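Local coordinates for protein replicative DNA helicase (Mycobacterium smegmatis, PDB 6OWN) that contains an intein that excises itself from the replicative helicase by protein splicing, a reaction reversibly inhibited by zinc, at residues A[78-86]-A[101-109]. Numbering follows the deposited sequence.
Sequences NLRAGMHTV and PAVQITAVR
G82, M83 and H84 run antiparallel to Q104 and I105, joined by backbone hydrogen bonds from G82 N to I105 O (2.9 Å) and from I105 N to M83 O (2.8 Å). Just before H84 the chain makes a type II turn from R80 to M83; G82 takes a positive phi (104°), where a CB would jam against the preceding carbonyl oxygen, so glycine fits. Past H84 the pairing slackens, and a water accepts from V103 N and donates to T85 O.

I105 fills the inner side, where a branched chain serves two neighbours: CG2 covers the turn at R80 O and A81 CA, while CG1, anti to the carbonyl carbon (chi1 -66°), sends CD1 to L79 CD2 at 3.8 Å, the two side chains crossing nearly at right angles. T85 CG2 and M83 CB also border CD1, and F53 and W67 extend this apolar layer. T85 OG1 is buried there without a polar partner.

Beside the turn, Q104 is fully extended, its amide stacked almost parallel to the H84 imidazole (planes 8° apart). A flat imidazole suits this place: one face takes a CH-pi contact from Q104 CB, 4.2 Å from the centroid, and A102 O lies at the ring edge, while H84 ND1 is hydrogen-bonded to E70 OE2. T106 and A107 both face E52, a classic beta bulge in the partner strand, which lies between 48-53 and the short edge strand 84-85 in an antiparallel sheet of the all-beta Hint fold of inteins.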
loop_
_atom_site.group_PDB
_atom_site.type_symbol
_atom_site.label_atom_id
_atom_site.label_comp_id
_atom_site.label_asym_id
_atom_site.label_seq_id
_atom_site.Cartn_x
_atom_site.Cartn_y
_atom_site.Cartn_z
ATOM N N ASN A 78 10.400 -8.238 -4.600
ATOM C CA ASN A 78 11.795 -7.835 -4.527
ATOM C C ASN A 78 12.135 -7.129 -3.229
ATOM O O ASN A 78 13.291 -6.732 -3.042
ATOM C CB ASN A 78 12.144 -6.914 -5.705
ATOM C CG ASN A 78 12.333 -7.675 -6.996
ATOM O OD1 ASN A 78 12.711 -8.844 -6.978
ATOM N ND2 ASN A 78 12.070 -7.017 -8.129
ATOM N N LEU A 79 11.157 -6.927 -2.351
ATOM C CA LEU A 79 11.436 -6.339 -1.052
ATOM C C LEU A 79 12.343 -7.255 -0.247
ATOM O O LEU A 79 12.282 -8.481 -0.354
ATOM C CB LEU A 79 10.141 -6.111 -0.278
ATOM C CG LEU A 79 9.171 -5.062 -0.800
ATOM C CD1 LEU A 79 7.997 -4.983 0.165
ATOM C CD2 LEU A 79 9.868 -3.711 -0.929
ATOM N N ARG A 80 13.185 -6.645 0.579
ATOM C CA ARG A 80 14.033 -7.393 1.491
ATOM C C ARG A 80 13.999 -6.707 2.842
ATOM O O ARG A 80 13.911 -5.479 2.919
ATOM C CB ARG A 80 15.470 -7.494 0.970
ATOM C CG ARG A 80 15.712 -8.722 0.108
ATOM C CD ARG A 80 16.811 -8.483 -0.902
ATOM N NE ARG A 80 18.134 -8.516 -0.289
ATOM C CZ ARG A 80 18.914 -9.591 -0.259
ATOM N NH1 ARG A 80 18.501 -10.725 -0.810
ATOM N NH2 ARG A 80 20.107 -9.534 0.320
ATOM N N ALA A 81 14.034 -7.504 3.906
ATOM C CA ALA A 81 14.146 -6.930 5.235
ATOM C C ALA A 81 15.367 -6.023 5.286
ATOM O O ALA A 81 16.392 -6.301 4.660
ATOM C CB ALA A 81 14.245 -8.033 6.287
ATOM N N GLY A 82 15.239 -4.909 6.000
ATOM C CA GLY A 82 16.249 -3.881 6.027
ATOM C C GLY A 82 15.902 -2.656 5.209
ATOM O O GLY A 82 16.310 -1.547 5.571
ATOM N N MET A 83 15.155 -2.827 4.120
ATOM C CA MET A 83 14.712 -1.684 3.335
ATOM C C MET A 83 13.721 -0.837 4.133
ATOM O O MET A 83 13.143 -1.277 5.128
ATOM C CB MET A 83 14.057 -2.143 2.033
ATOM C CG MET A 83 14.965 -2.910 1.094
ATOM S SD MET A 83 14.075 -3.414 -0.391
ATOM C CE MET A 83 15.431 -3.933 -1.445
ATOM N N HIS A 84 13.530 0.399 3.677
ATOM C CA HIS A 84 12.557 1.320 4.241
ATOM C C HIS A 84 11.592 1.758 3.146
ATOM O O HIS A 84 11.915 1.714 1.957
ATOM C CB HIS A 84 13.237 2.562 4.852
ATOM C CG HIS A 84 14.300 2.245 5.861
ATOM N ND1 HIS A 84 15.449 1.554 5.542
ATOM C CD2 HIS A 84 14.391 2.537 7.179
ATOM C CE1 HIS A 84 16.195 1.420 6.624
ATOM N NE2 HIS A 84 15.576 2.012 7.631
ATOM N N THR A 85 10.399 2.188 3.556
ATOM C CA THR A 85 9.440 2.811 2.652
ATOM C C THR A 85 9.429 4.309 2.933
ATOM O O THR A 85 9.064 4.734 4.034
ATOM C CB THR A 85 8.039 2.215 2.811
ATOM O OG1 THR A 85 7.635 2.317 4.179
ATOM C CG2 THR A 85 8.032 0.750 2.400
ATOM N N VAL A 86 9.832 5.103 1.942
ATOM C CA VAL A 86 10.109 6.520 2.129
ATOM C C VAL A 86 9.254 7.338 1.168
ATOM O O VAL A 86 8.687 6.820 0.208
ATOM C CB VAL A 86 11.597 6.844 1.925
ATOM C CG1 VAL A 86 12.448 6.066 2.906
ATOM C CG2 VAL A 86 11.996 6.528 0.500
ATOM N N PRO A 101 11.047 9.610 10.887
ATOM C CA PRO A 101 11.772 8.337 10.846
ATOM C C PRO A 101 11.071 7.333 9.934
ATOM O O PRO A 101 9.984 6.854 10.263
ATOM C CB PRO A 101 11.746 7.877 12.300
ATOM C CG PRO A 101 10.463 8.445 12.823
ATOM C CD PRO A 101 10.254 9.753 12.120
ATOM N N ALA A 102 11.681 7.032 8.790
ATOM C CA ALA A 102 11.047 6.149 7.822
ATOM C C ALA A 102 10.858 4.757 8.413
ATOM O O ALA A 102 11.768 4.198 9.033
ATOM C CB ALA A 102 11.881 6.076 6.543
ATOM N N VAL A 103 9.660 4.202 8.227
ATOM C CA VAL A 103 9.378 2.856 8.706
ATOM C C VAL A 103 10.249 1.862 7.947
ATOM O O VAL A 103 10.530 2.037 6.751
ATOM C CB VAL A 103 7.877 2.551 8.545
ATOM C CG1 VAL A 103 7.613 1.068 8.566
ATOM C CG2 VAL A 103 7.075 3.252 9.621
ATOM N N GLN A 104 10.705 0.822 8.643
ATOM C CA GLN A 104 11.557 -0.206 8.063
ATOM C C GLN A 104 10.787 -1.508 7.861
ATOM O O GLN A 104 9.988 -1.907 8.711
ATOM C CB GLN A 104 12.772 -0.453 8.960
ATOM C CG GLN A 104 13.744 -1.494 8.436
ATOM C CD GLN A 104 14.946 -1.673 9.352
ATOM O OE1 GLN A 104 15.952 -2.267 8.970
ATOM N NE2 GLN A 104 14.845 -1.151 10.566
ATOM N N ILE A 105 11.045 -2.173 6.739
ATOM C CA ILE A 105 10.525 -3.513 6.491
ATOM C C ILE A 105 11.339 -4.506 7.311
ATOM O O ILE A 105 12.564 -4.577 7.185
ATOM C CB ILE A 105 10.576 -3.859 4.998
ATOM C CG1 ILE A 105 9.612 -2.962 4.213
ATOM C CG2 ILE A 105 10.285 -5.348 4.772
ATOM C CD1 ILE A 105 9.989 -2.812 2.776
ATOM N N THR A 106 10.665 -5.279 8.155
ATOM C CA THR A 106 11.372 -6.254 8.970
ATOM C C THR A 106 11.240 -7.685 8.461
ATOM O O THR A 106 12.094 -8.514 8.785
ATOM C CB THR A 106 10.894 -6.171 10.423
ATOM O OG1 THR A 106 9.477 -6.363 10.472
ATOM C CG2 THR A 106 11.215 -4.800 10.995
ATOM N N ALA A 107 10.220 -7.998 7.664
ATOM C CA ALA A 107 10.116 -9.335 7.094
ATOM C C ALA A 107 9.174 -9.306 5.896
ATOM O O ALA A 107 8.294 -8.447 5.805
ATOM C CB ALA A 107 9.630 -10.360 8.127
ATOM N N VAL A 108 9.390 -10.245 4.976
ATOM C CA VAL A 108 8.535 -10.456 3.809
ATOM C C VAL A 108 8.424 -11.954 3.581
ATOM O O VAL A 108 9.445 -12.642 3.470
ATOM C CB VAL A 108 9.088 -9.794 2.527
ATOM C CG1 VAL A 108 8.139 -10.043 1.368
ATOM C CG2 VAL A 108 9.325 -8.305 2.711
ATOM N N ARG A 109 7.198 -12.462 3.476
ATOM C CA ARG A 109 7.031 -13.875 3.172
ATOM C C ARG A 109 5.756 -14.064 2.358
ATOM O O ARG A 109 4.851 -13.224 2.375
ATOM C CB ARG A 109 7.000 -14.729 4.446
ATOM C CG ARG A 109 5.773 -14.487 5.287
ATOM C CD ARG A 109 5.617 -15.433 6.467
ATOM N NE ARG A 109 4.338 -15.123 7.102
ATOM C CZ ARG A 109 4.167 -14.146 7.986
ATOM N NH1 ARG A 109 5.202 -13.415 8.378
ATOM N NH2 ARG A 109 2.965 -13.913 8.479
HETATM O O HOH W 1 8.093 5.839 6.478
#